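Pyridoxal kinase (Lactobacillus plantarum, PDB 3H74) probably phosphorylates the 5'-hydroxyl of pyridoxal at the expense of ATP, giving pyridoxal 5'-phosphate. Local coordinates at residues L88-T93 with M128-Q133; T5-E10 with D76-G81; L37-L42 with T59-V64. All coordinates share one frame; numbering follows the deposited sequence.

Contact 1. Residues L88-T93 with M128-Q133; sequences LCQQIT and MRQLIQ
Thr93 and Leu131 mark the closest backbone approach of two helices, 86-98 and 122-131, with their CA atoms 5.2 Å apart. The helices lie side by side against one face of the central, mostly parallel sheet in this ribokinase-like alpha/beta fold; Ile92 and Leu131 both also rest on Ile80 of strand 77-80, which puts them on the same sheet face. Thr93 turns its hydroxyl across the gap, and OG1 comes within 3.3 Å of Leu131 CA. Leu131 has CG anti to its N (chi1 176°), which carries its two methyls along the neighbouring helix: CD1 meets Ile92 CG2 at 3.8 Å, the two side chains crossing obliquely, while CD2 lies 4.2 Å from Cys89 SG. The same sulfur also touches the methyl of selenomethionine Met128. That chain starts out away from the partner helix, but bends at chi2 and chi3 bring Met128 CE to 3.8 Å from Cys89 SG. Toward the more exposed side the packing becomes polar in character. Gln130 NE2 lies over the Cys89 backbone, 3.6 Å from Cys89 C, and Gln130 OE1 is 3.5 Å from Gln90 CG; the amide planes of Gln130 and Gln90 are only 23° apart, nearly coplanar. No clear hydrogen bond links the helices; the Thr93 hydroxyl donates within its own helix, to Cys89 O at 2.7 Å from 39° above the carbonyl plane, while Thr93 N reaches that oxygen from the opposite face.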
ATOM      1  N   LEU A  88       8.748  15.027  -1.061  1.00 10.99           N
ATOM      2  CA  LEU A  88       7.702  14.427  -1.888  1.00 10.34           C
ATOM      3  C   LEU A  88       6.432  14.098  -1.102  1.00  9.97           C
ATOM      4  O   LEU A  88       5.333  14.281  -1.620  1.00  9.85           O
ATOM      5  CB  LEU A  88       8.208  13.212  -2.671  1.00 10.79           C
ATOM      6  CG  LEU A  88       9.138  13.528  -3.849  1.00 11.55           C
ATOM      7  CD1 LEU A  88       9.460  12.263  -4.633  1.00 14.20           C
ATOM      8  CD2 LEU A  88       8.545  14.610  -4.762  1.00 12.08           C
ATOM      9  N   CYS A  89       6.566  13.652   0.147  1.00  9.87           N
ATOM     10  CA  CYS A  89       5.398  13.463   1.003  1.00 10.19           C
ATOM     11  C   CYS A  89       4.594  14.753   1.119  1.00 10.09           C
ATOM     12  O   CYS A  89       3.375  14.750   1.011  1.00  9.87           O
ATOM     13  CB  CYS A  89       5.811  13.004   2.396  1.00 10.37           C
ATOM     14  SG  CYS A  89       6.210  11.256   2.519  1.00 10.92           S
ATOM     15  N   GLN A  90       5.301  15.860   1.334  1.00 10.44           N
ATOM     16  CA  GLN A  90       4.662  17.169   1.471  1.00 10.88           C
ATOM     17  C   GLN A  90       3.966  17.608   0.188  1.00 10.50           C
ATOM     18  O   GLN A  90       2.835  18.079   0.222  1.00 10.87           O
ATOM     19  CB  GLN A  90       5.684  18.216   1.918  1.00 11.94           C
ATOM     20  CG  GLN A  90       6.227  17.963   3.314  1.00 13.65           C
ATOM     21  CD  GLN A  90       7.420  18.838   3.664  1.00 15.09           C
ATOM     22  OE1 GLN A  90       8.059  19.423   2.792  1.00 17.63           O
ATOM     23  NE2 GLN A  90       7.730  18.918   4.951  1.00 16.82           N
ATOM     24  N   GLN A  91       4.642  17.420  -0.941  1.00 10.12           N
ATOM     25  CA  GLN A  91       4.073  17.753  -2.246  1.00  9.66           C
ATOM     26  C   GLN A  91       2.802  16.962  -2.522  1.00  9.01           C
ATOM     27  O   GLN A  91       1.790  17.512  -2.951  1.00  8.95           O
ATOM     28  CB  GLN A  91       5.089  17.478  -3.347  1.00  9.71           C
ATOM     29  CG  GLN A  91       6.255  18.464  -3.374  1.00  9.98           C
ATOM     30  CD  GLN A  91       5.940  19.756  -4.131  1.00  9.76           C
ATOM     31  OE1 GLN A  91       4.970  19.832  -4.894  1.00 10.88           O
ATOM     32  NE2 GLN A  91       6.767  20.771  -3.929  1.00 10.02           N
ATOM     33  N   ILE A  92       2.862  15.654  -2.272  1.00  8.42           N
ATOM     34  CA  ILE A  92       1.696  14.787  -2.458  1.00  8.69           C
ATOM     35  C   ILE A  92       0.540  15.201  -1.538  1.00  8.44           C
ATOM     36  O   ILE A  92      -0.603  15.293  -1.976  1.00  8.46           O
ATOM     37  CB  ILE A  92       2.059  13.290  -2.281  1.00  8.31           C
ATOM     38  CG1 ILE A  92       3.016  12.850  -3.391  1.00  7.76           C
ATOM     39  CG2 ILE A  92       0.794  12.409  -2.242  1.00  8.95           C
ATOM     40  CD1 ILE A  92       3.690  11.511  -3.134  1.00  8.23           C
ATOM     41  N   THR A  93       0.858  15.474  -0.272  1.00  9.44           N
ATOM     42  CA  THR A  93      -0.165  15.847   0.710  1.00 10.35           C
ATOM     43  C   THR A  93      -0.997  17.044   0.228  1.00 10.44           C
ATOM     44  O   THR A  93      -2.226  17.004   0.237  1.00 10.78           O
ATOM     45  CB  THR A  93       0.451  16.137   2.100  1.00 10.76           C
ATOM     46  OG1 THR A  93       1.138  14.972   2.577  1.00 11.18           O
ATOM     47  CG2 THR A  93      -0.633  16.513   3.112  1.00 10.87           C
HETATM   48  N   MSE A 128       5.106  11.341   7.126  1.00  8.55           N
HETATM   49  CA  MSE A 128       4.098  10.317   6.880  1.00  8.25           C
HETATM   50  C   MSE A 128       2.833  10.576   7.703  1.00  8.48           C
HETATM   51  O   MSE A 128       1.717  10.393   7.217  1.00  7.65           O
HETATM   52  CB  MSE A 128       4.660   8.937   7.195  1.00  8.29           C
HETATM   53  CG  MSE A 128       3.734   7.813   6.763  1.00  8.55           C
HETATM   54 SE   MSE A 128       3.248   7.853   4.869  1.00 12.07          SE
HETATM   55  CE  MSE A 128       5.031   7.965   4.115  1.00 10.62           C
ATOM     56  N   ARG A 129       3.004  11.034   8.948  1.00  8.99           N
ATOM     57  CA  ARG A 129       1.851  11.347   9.787  1.00  9.77           C
ATOM     58  C   ARG A 129       1.014  12.475   9.157  1.00 10.04           C
ATOM     59  O   ARG A 129      -0.126  12.436   9.239  1.00 10.54           O
ATOM     60  CB  ARG A 129       2.299  11.760  11.217  1.00  9.85           C
ATOM     61  CG  ARG A 129       2.864  10.621  12.093  1.00 10.29           C
ATOM     62  CD  ARG A 129       3.171  11.115  13.502  1.00 12.29           C
ATOM     63  NE  ARG A 129       3.847  10.117  14.275  1.00 10.97           N
ATOM     64  CZ  ARG A 129       5.033  10.254  14.788  1.00 10.83           C
ATOM     65  NH1 ARG A 129       5.696  11.370  14.662  1.00 12.39           N
ATOM     66  NH2 ARG A 129       5.544   9.297  15.469  1.00 11.78           N
ATOM     67  N   GLN A 130       1.649  13.404   8.500  1.00 10.51           N
ATOM     68  CA  GLN A 130       0.900  14.439   7.769  1.00 12.10           C
ATOM     69  C   GLN A 130       0.155  13.883   6.536  1.00 10.73           C
ATOM     70  O   GLN A 130      -0.941  14.178   6.314  1.00 11.04           O
ATOM     71  CB  GLN A 130       1.826  15.573   7.314  1.00 12.22           C
ATOM     72  CG  GLN A 130       3.171  15.025   6.967  1.00 16.13           C
ATOM     73  CD  GLN A 130       4.010  15.767   5.871  1.00 16.24           C
ATOM     74  OE1 GLN A 130       4.708  16.776   6.228  1.00 22.11           O
ATOM     75  NE2 GLN A 130       3.968  15.255   4.589  1.00 20.97           N
ATOM     76  N   LEU A 131       0.849  13.050   5.787  1.00 10.07           N
ATOM     77  CA  LEU A 131       0.289  12.467   4.570  1.00 10.27           C
ATOM     78  C   LEU A 131      -0.930  11.571   4.856  1.00 10.15           C
ATOM     79  O   LEU A 131      -1.811  11.576   4.106  1.00 10.87           O
ATOM     80  CB  LEU A 131       1.384  11.669   3.822  1.00 10.47           C
ATOM     81  CG  LEU A 131       0.953  10.902   2.571  1.00 10.50           C
ATOM     82  CD1 LEU A 131       0.349  11.872   1.541  1.00 11.61           C
ATOM     83  CD2 LEU A 131       2.182  10.212   1.991  1.00 10.94           C
ATOM     84  N   ILE A 132      -0.913  10.839   5.959  1.00  9.42           N
ATOM     85  CA  ILE A 132      -2.028   9.945   6.281  1.00  9.75           C
ATOM     86  C   ILE A 132      -3.260  10.659   6.842  1.00 10.17           C
ATOM     87  O   ILE A 132      -4.319  10.052   6.960  1.00 10.10           O
ATOM     88  CB  ILE A 132      -1.616   8.806   7.258  1.00  9.11           C
ATOM     89  CG1 ILE A 132      -1.243   9.364   8.641  1.00  9.40           C
ATOM     90  CG2 ILE A 132      -0.524   7.921   6.623  1.00  9.45           C
ATOM     91  CD1 ILE A 132      -0.980   8.303   9.695  1.00 10.28           C
ATOM     92  N   GLN A 133      -3.117  11.939   7.188  1.00 11.77           N
ATOM     93  CA  GLN A 133      -4.141  12.645   7.972  1.00 13.87           C
ATOM     94  C   GLN A 133      -5.527  12.706   7.321  1.00 13.90           C
ATOM     95  O   GLN A 133      -6.540  12.737   8.027  1.00 15.67           O
ATOM     96  CB  GLN A 133      -3.654  14.039   8.408  1.00 13.92           C
ATOM     97  CG  GLN A 133      -3.634  15.115   7.317  1.00 16.90           C
ATOM     98  CD  GLN A 133      -2.605  16.223   7.570  1.00 16.52           C
ATOM     99  OE1 GLN A 133      -1.976  16.287   8.631  1.00 20.02           O
ATOM    100  NE2 GLN A 133      -2.419  17.087   6.575  1.00 19.49           N
TER

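Contact 2. Residues T5-E10 with D76-G81; sequences TMLVAE and DQALIG
A parallel strand pair at the heart of the central sheet joins Thr5-Glu10 to Asp76-Gly81, the axes of the two short strand segments 15° apart. The register is regular: the bonds alternate from Leu7 N to Gln77 O, Leu79 N to Leu7 O, Ala9 N to Leu79 O and Gly81 N to Ala9 O, all 2.8 to 3.0 Å long. Where the pair begins, Thr5 O accepts twice, from Gln77 N and from Asp76 N. Asp76 also adds its carboxylate: with CG beside its own N, OD2 receives Thr5 N at 2.9 Å through the anti lone pair, and an N-H...O angle of 171° makes the bond almost straight. An alanine at this position would remove that acceptor and is likely to leave Thr5 N without its mate and this end of the strand pair less firmly held. On one face Val8 and Leu79 lie side by side pointing the same way, with Val8 CG1 and Leu79 CD2 4.2 Å apart; on the other, Ile80 CD1 touches Ala9 CB at 4.0 Å. Strands 32-42 and 103-106 flank the pair, Leu104 of the latter touching Ala78 and Ile80, and helix 19-29 covers the Met6 and Val8 face through Leu20 and Leu27.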
ATOM      1  N   THR A   5     -11.220   6.999 -12.382  1.00 10.25           N
ATOM      2  CA  THR A   5      -9.810   7.289 -12.502  1.00 10.65           C
ATOM      3  C   THR A   5      -9.162   7.187 -11.130  1.00 10.79           C
ATOM      4  O   THR A   5      -9.597   7.834 -10.168  1.00 11.17           O
ATOM      5  CB  THR A   5      -9.612   8.699 -13.085  1.00 10.88           C
ATOM      6  OG1 THR A   5     -10.110   8.728 -14.427  1.00 12.14           O
ATOM      7  CG2 THR A   5      -8.151   9.096 -13.092  1.00 12.42           C
HETATM    8  N   MSE A   6      -8.115   6.377 -11.042  1.00 10.66           N
HETATM    9  CA  MSE A   6      -7.358   6.287  -9.803  1.00 11.69           C
HETATM   10  C   MSE A   6      -5.908   6.666 -10.007  1.00  9.06           C
HETATM   11  O   MSE A   6      -5.222   6.121 -10.880  1.00  8.80           O
HETATM   12  CB  MSE A   6      -7.432   4.902  -9.175  1.00 11.88           C
HETATM   13  CG  MSE A   6      -6.680   4.828  -7.838  1.00 13.92           C
HETATM   14 SE   MSE A   6      -6.646   3.071  -7.080  1.00 19.66          SE
HETATM   15  CE  MSE A   6      -8.511   2.967  -6.502  1.00 12.63           C
ATOM     16  N   LEU A   7      -5.459   7.593  -9.180  1.00  8.18           N
ATOM     17  CA  LEU A   7      -4.059   7.948  -9.107  1.00  7.83           C
ATOM     18  C   LEU A   7      -3.348   6.903  -8.259  1.00  6.92           C
ATOM     19  O   LEU A   7      -3.791   6.586  -7.153  1.00  7.06           O
ATOM     20  CB  LEU A   7      -3.916   9.318  -8.442  1.00  8.10           C
ATOM     21  CG  LEU A   7      -2.509   9.783  -8.062  1.00  8.52           C
ATOM     22  CD1 LEU A   7      -1.598   9.899  -9.294  1.00  8.78           C
ATOM     23  CD2 LEU A   7      -2.570  11.098  -7.304  1.00  9.81           C
ATOM     24  N   VAL A   8      -2.250   6.370  -8.779  1.00  6.14           N
ATOM     25  CA  VAL A   8      -1.385   5.483  -7.997  1.00  5.71           C
ATOM     26  C   VAL A   8       0.002   6.089  -8.003  1.00  5.30           C
ATOM     27  O   VAL A   8       0.626   6.173  -9.072  1.00  5.62           O
ATOM     28  CB  VAL A   8      -1.336   4.037  -8.555  1.00  6.14           C
ATOM     29  CG1 VAL A   8      -0.484   3.155  -7.653  1.00  6.83           C
ATOM     30  CG2 VAL A   8      -2.739   3.479  -8.686  1.00  6.95           C
ATOM     31  N   ALA A   9       0.473   6.523  -6.833  1.00  5.22           N
ATOM     32  CA  ALA A   9       1.793   7.128  -6.721  1.00  5.33           C
ATOM     33  C   ALA A   9       2.660   6.248  -5.838  1.00  5.20           C
ATOM     34  O   ALA A   9       2.398   6.118  -4.637  1.00  5.42           O
ATOM     35  CB  ALA A   9       1.700   8.535  -6.157  1.00  6.08           C
ATOM     36  N   GLU A  10       3.661   5.617  -6.453  1.00  5.03           N
ATOM     37  CA  GLU A  10       4.625   4.783  -5.745  1.00  5.24           C
ATOM     38  C   GLU A  10       5.811   4.552  -6.656  1.00  4.97           C
ATOM     39  O   GLU A  10       5.844   5.056  -7.773  1.00  4.95           O
ATOM     40  CB  GLU A  10       3.994   3.468  -5.253  1.00  5.57           C
ATOM     41  CG  GLU A  10       3.442   2.580  -6.351  1.00  6.26           C
ATOM     42  CD  GLU A  10       2.416   1.601  -5.830  1.00  9.39           C
ATOM     43  OE1 GLU A  10       1.665   1.937  -4.892  1.00 11.52           O
ATOM     44  OE2 GLU A  10       2.317   0.505  -6.384  1.00 10.14           O
ATOM     45  N   ASP A  76     -10.766  10.426  -9.177  1.00 13.09           N
ATOM     46  CA  ASP A  76     -11.805   9.924  -8.287  1.00 12.78           C
ATOM     47  C   ASP A  76     -11.208   9.335  -7.015  1.00 12.35           C
ATOM     48  O   ASP A  76     -11.684   9.597  -5.907  1.00 12.71           O
ATOM     49  CB  ASP A  76     -12.661   8.889  -9.014  1.00 13.02           C
ATOM     50  CG  ASP A  76     -13.350   9.466 -10.233  1.00 13.54           C
ATOM     51  OD1 ASP A  76     -14.175  10.392 -10.052  1.00 16.64           O
ATOM     52  OD2 ASP A  76     -13.071   9.005 -11.361  1.00 14.24           O
ATOM     53  N   GLN A  77     -10.147   8.551  -7.185  1.00 11.37           N
ATOM     54  CA  GLN A  77      -9.517   7.848  -6.086  1.00  9.73           C
ATOM     55  C   GLN A  77      -8.005   8.003  -6.156  1.00  8.36           C
ATOM     56  O   GLN A  77      -7.457   8.327  -7.218  1.00  8.04           O
ATOM     57  CB  GLN A  77      -9.850   6.361  -6.156  1.00 10.46           C
ATOM     58  CG  GLN A  77     -11.322   6.007  -6.013  1.00 11.57           C
ATOM     59  CD  GLN A  77     -12.020   5.731  -7.331  1.00 12.18           C
ATOM     60  OE1 GLN A  77     -11.405   5.689  -8.400  1.00 10.83           O
ATOM     61  NE2 GLN A  77     -13.316   5.503  -7.252  1.00 11.86           N
ATOM     62  N   ALA A  78      -7.329   7.743  -5.039  1.00  6.99           N
ATOM     63  CA  ALA A  78      -5.872   7.730  -5.014  1.00  6.83           C
ATOM     64  C   ALA A  78      -5.363   6.668  -4.067  1.00  6.20           C
ATOM     65  O   ALA A  78      -5.945   6.442  -2.995  1.00  5.77           O
ATOM     66  CB  ALA A  78      -5.322   9.088  -4.611  1.00  6.99           C
ATOM     67  N   LEU A  79      -4.276   6.026  -4.495  1.00  5.98           N
ATOM     68  CA  LEU A  79      -3.515   5.096  -3.683  1.00  5.63           C
ATOM     69  C   LEU A  79      -2.084   5.597  -3.650  1.00  5.18           C
ATOM     70  O   LEU A  79      -1.470   5.815  -4.702  1.00  5.26           O
ATOM     71  CB  LEU A  79      -3.558   3.692  -4.289  1.00  6.05           C
ATOM     72  CG  LEU A  79      -2.565   2.653  -3.760  1.00  6.05           C
ATOM     73  CD1 LEU A  79      -2.781   2.366  -2.279  1.00  6.43           C
ATOM     74  CD2 LEU A  79      -2.659   1.375  -4.567  1.00  7.04           C
ATOM     75  N   ILE A  80      -1.550   5.776  -2.449  1.00  5.41           N
ATOM     76  CA  ILE A  80      -0.164   6.216  -2.294  1.00  5.75           C
ATOM     77  C   ILE A  80       0.619   5.104  -1.624  1.00  5.82           C
ATOM     78  O   ILE A  80       0.253   4.668  -0.522  1.00  6.16           O
ATOM     79  CB  ILE A  80      -0.033   7.518  -1.439  1.00  6.28           C
ATOM     80  CG1 ILE A  80      -1.064   8.584  -1.851  1.00  6.64           C
ATOM     81  CG2 ILE A  80       1.400   8.034  -1.464  1.00  6.82           C
ATOM     82  CD1 ILE A  80      -0.990   9.064  -3.302  1.00  8.08           C
ATOM     83  N   GLY A  81       1.663   4.631  -2.295  1.00  5.31           N
ATOM     84  CA  GLY A  81       2.584   3.655  -1.721  1.00  5.95           C
ATOM     85  C   GLY A  81       3.888   4.331  -1.346  1.00  5.97           C
ATOM     86  O   GLY A  81       3.892   5.471  -0.895  1.00  6.24           O
TER

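Contact 3. Residues L37-L42 with T59-V64; sequences LPTSLL and TWLPQV
Apolar packing comes first in this helix-on-sheet contact of the alpha/beta fold, where helix 61-70 is laid on strand 32-42, which lies between strands 54-55 and 4-13 of the central sheet. Leu37 has CG anti to the backbone N (chi1 -179°), a setting that puts its CD1 3.6 Å from Trp60 CZ3, approached obliquely, and 3.9 Å from Val64 CG1. The other methyl, Leu37 CD2, meets Leu61 CG at 4.1 Å. Val64 CG2 sits 3.2 Å above the centre of one face of the Trp60 ring, so the indole is backed by Val64, one turn further on, as its rim meets the strand. Carbonyl-to-carbon contacts form a second group. Pro38 O lies in the ring plane at the Trp60 edge, 3.7 Å from CZ3, and also comes within 3.3 Å of Leu61 CD1. Hydrogen bonds are the third group, and none of them crosses the contact. Gln63 NE2 donates to Thr59 O at 2.9 Å, tying its side chain back to Thr59, while Thr39 OG1 bonds to Tyr82 O. Strand and helix are therefore joined here by the fit of methyls, ring and carbonyl, with directional bonding confined to each side's own surroundings.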
ATOM      1  N   LEU A  37       1.912   7.144 -11.431  1.00  5.01           N
ATOM      2  CA  LEU A  37       2.896   8.173 -11.126  1.00  5.44           C
ATOM      3  C   LEU A  37       4.083   7.635 -10.322  1.00  4.96           C
ATOM      4  O   LEU A  37       3.965   7.402  -9.117  1.00  4.93           O
ATOM      5  CB  LEU A  37       2.228   9.304 -10.349  1.00  5.70           C
ATOM      6  CG  LEU A  37       3.143  10.471  -9.981  1.00  6.64           C
ATOM      7  CD1 LEU A  37       3.674  11.142 -11.228  1.00  7.43           C
ATOM      8  CD2 LEU A  37       2.428  11.482  -9.096  1.00  7.22           C
ATOM      9  N   PRO A  38       5.244   7.449 -10.972  1.00  4.55           N
ATOM     10  CA  PRO A  38       6.417   7.046 -10.198  1.00  4.79           C
ATOM     11  C   PRO A  38       6.851   8.121  -9.204  1.00  4.86           C
ATOM     12  O   PRO A  38       6.966   9.292  -9.569  1.00  5.65           O
ATOM     13  CB  PRO A  38       7.501   6.851 -11.275  1.00  4.72           C
ATOM     14  CG  PRO A  38       6.725   6.601 -12.556  1.00  5.35           C
ATOM     15  CD  PRO A  38       5.539   7.520 -12.414  1.00  5.11           C
ATOM     16  N   THR A  39       7.100   7.711  -7.965  1.00  4.43           N
ATOM     17  CA  THR A  39       7.689   8.594  -6.963  1.00  5.01           C
ATOM     18  C   THR A  39       9.214   8.482  -6.995  1.00  5.24           C
ATOM     19  O   THR A  39       9.917   9.356  -6.482  1.00  5.84           O
ATOM     20  CB  THR A  39       7.177   8.244  -5.565  1.00  5.22           C
ATOM     21  OG1 THR A  39       7.363   6.843  -5.372  1.00  5.64           O
ATOM     22  CG2 THR A  39       5.698   8.565  -5.415  1.00  5.89           C
ATOM     23  N   SER A  40       9.691   7.391  -7.597  1.00  5.32           N
ATOM     24  CA  SER A  40      11.102   7.062  -7.762  1.00  5.82           C
ATOM     25  C   SER A  40      11.133   6.124  -8.965  1.00  5.43           C
ATOM     26  O   SER A  40      10.178   5.367  -9.172  1.00  5.66           O
ATOM     27  CB  SER A  40      11.639   6.342  -6.518  1.00  6.48           C
ATOM     28  OG  SER A  40      13.021   6.025  -6.648  1.00  6.75           O
ATOM     29  N   LEU A  41      12.201   6.179  -9.762  1.00  5.28           N
ATOM     30  CA  LEU A  41      12.335   5.319 -10.932  1.00  5.18           C
ATOM     31  C   LEU A  41      13.664   4.576 -10.817  1.00  4.75           C
ATOM     32  O   LEU A  41      14.724   5.208 -10.708  1.00  5.39           O
ATOM     33  CB  LEU A  41      12.285   6.164 -12.205  1.00  5.96           C
ATOM     34  CG  LEU A  41      12.417   5.419 -13.529  1.00  6.42           C
ATOM     35  CD1 LEU A  41      11.356   4.330 -13.737  1.00  8.34           C
ATOM     36  CD2 LEU A  41      12.387   6.428 -14.670  1.00  7.87           C
ATOM     37  N   LEU A  42      13.615   3.246 -10.832  1.00  4.46           N
ATOM     38  CA  LEU A  42      14.791   2.407 -10.538  1.00  4.39           C
ATOM     39  C   LEU A  42      15.006   1.382 -11.625  1.00  4.41           C
ATOM     40  O   LEU A  42      14.041   0.868 -12.204  1.00  4.88           O
ATOM     41  CB  LEU A  42      14.620   1.652  -9.219  1.00  5.12           C
ATOM     42  CG  LEU A  42      14.271   2.442  -7.954  1.00  5.33           C
ATOM     43  CD1 LEU A  42      12.757   2.627  -7.783  1.00  5.97           C
ATOM     44  CD2 LEU A  42      14.811   1.705  -6.737  1.00  6.68           C
ATOM     45  N   THR A  59      12.297  16.838  -7.990  1.00  9.83           N
ATOM     46  CA  THR A  59      12.009  18.081  -8.719  1.00 10.89           C
ATOM     47  C   THR A  59      10.988  17.886  -9.835  1.00 10.01           C
ATOM     48  O   THR A  59      10.504  18.864 -10.398  1.00 10.61           O
ATOM     49  CB  THR A  59      13.288  18.754  -9.309  1.00 11.12           C
ATOM     50  OG1 THR A  59      13.846  17.944 -10.347  1.00 13.74           O
ATOM     51  CG2 THR A  59      14.327  19.002  -8.237  1.00 13.42           C
ATOM     52  N   TRP A  60      10.663  16.628 -10.149  1.00  8.78           N
ATOM     53  CA  TRP A  60       9.687  16.323 -11.196  1.00  7.97           C
ATOM     54  C   TRP A  60       8.248  16.316 -10.674  1.00  7.17           C
ATOM     55  O   TRP A  60       7.378  16.911 -11.307  1.00  6.67           O
ATOM     56  CB  TRP A  60      10.031  15.003 -11.903  1.00  7.55           C
ATOM     57  CG  TRP A  60       9.086  14.624 -13.024  1.00  6.85           C
ATOM     58  CD1 TRP A  60       8.894  15.282 -14.219  1.00  7.66           C
ATOM     59  CD2 TRP A  60       8.237  13.472 -13.065  1.00  6.25           C
ATOM     60  NE1 TRP A  60       7.971  14.610 -14.988  1.00  6.80           N
ATOM     61  CE2 TRP A  60       7.555  13.493 -14.305  1.00  6.38           C
ATOM     62  CE3 TRP A  60       7.983  12.423 -12.172  1.00  6.76           C
ATOM     63  CZ2 TRP A  60       6.624  12.505 -14.664  1.00  6.05           C
ATOM     64  CZ3 TRP A  60       7.050  11.449 -12.527  1.00  6.46           C
ATOM     65  CH2 TRP A  60       6.381  11.503 -13.754  1.00  6.76           C
ATOM     66  N   LEU A  61       7.975  15.650  -9.546  1.00  7.69           N
ATOM     67  CA  LEU A  61       6.595  15.590  -9.046  1.00  8.24           C
ATOM     68  C   LEU A  61       5.921  16.962  -8.900  1.00  7.71           C
ATOM     69  O   LEU A  61       4.758  17.103  -9.262  1.00  7.49           O
ATOM     70  CB  LEU A  61       6.461  14.777  -7.745  1.00  8.87           C
ATOM     71  CG  LEU A  61       5.875  13.374  -7.918  1.00 10.57           C
ATOM     72  CD1 LEU A  61       6.803  12.496  -8.733  1.00 12.57           C
ATOM     73  CD2 LEU A  61       5.564  12.723  -6.572  1.00 10.16           C
ATOM     74  N   PRO A  62       6.643  17.979  -8.370  1.00  7.84           N
ATOM     75  CA  PRO A  62       5.989  19.292  -8.317  1.00  7.76           C
ATOM     76  C   PRO A  62       5.539  19.797  -9.691  1.00  7.10           C
ATOM     77  O   PRO A  62       4.482  20.416  -9.806  1.00  6.96           O
ATOM     78  CB  PRO A  62       7.072  20.201  -7.717  1.00  8.27           C
ATOM     79  CG  PRO A  62       7.988  19.284  -6.974  1.00  9.05           C
ATOM     80  CD  PRO A  62       7.991  18.016  -7.768  1.00  7.45           C
ATOM     81  N   GLN A  63       6.334  19.521 -10.718  1.00  6.79           N
ATOM     82  CA  GLN A  63       5.976  19.904 -12.080  1.00  6.50           C
ATOM     83  C   GLN A  63       4.792  19.110 -12.614  1.00  6.05           C
ATOM     84  O   GLN A  63       3.953  19.636 -13.338  1.00  5.83           O
ATOM     85  CB  GLN A  63       7.163  19.711 -13.002  1.00  6.51           C
ATOM     86  CG  GLN A  63       8.422  20.444 -12.583  1.00  8.37           C
ATOM     87  CD  GLN A  63       9.522  20.241 -13.586  1.00 10.07           C
ATOM     88  OE1 GLN A  63       9.351  20.512 -14.777  1.00 11.32           O
ATOM     89  NE2 GLN A  63      10.660  19.734 -13.116  1.00 10.98           N
ATOM     90  N   VAL A  64       4.752  17.820 -12.280  1.00  5.29           N
ATOM     91  CA  VAL A  64       3.609  16.974 -12.634  1.00  5.23           C
ATOM     92  C   VAL A  64       2.329  17.536 -12.020  1.00  5.58           C
ATOM     93  O   VAL A  64       1.350  17.754 -12.721  1.00  5.73           O
ATOM     94  CB  VAL A  64       3.810  15.511 -12.163  1.00  5.25           C
ATOM     95  CG1 VAL A  64       2.567  14.675 -12.439  1.00  5.68           C
ATOM     96  CG2 VAL A  64       5.010  14.893 -12.852  1.00  5.49           C
TER

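The three contacts lie about 13 to 15 Å apart, centre to centre, in the same part of the central sheet and its helices. Contact 2 supplies the inner strands 4-13 and 77-80; strand 32-42 of contact 3 pairs with the first of these, probably through hydrogen bonds between Val8 O and Leu37 N and between Glu10 O and Thr39 N. Along the chain, contact 3 falls between the two strands of contact 2, and contact 1 opens only after both have closed. Helices 61-70, 86-98 and 122-131 form a row: Leu61 packs on Leu88 and Ile92, and contact 1 rests on a sheet face that contact 2 helps to build. The helices form a layer packed on the sheet, and the apolar interface between them is part of the alpha/beta core.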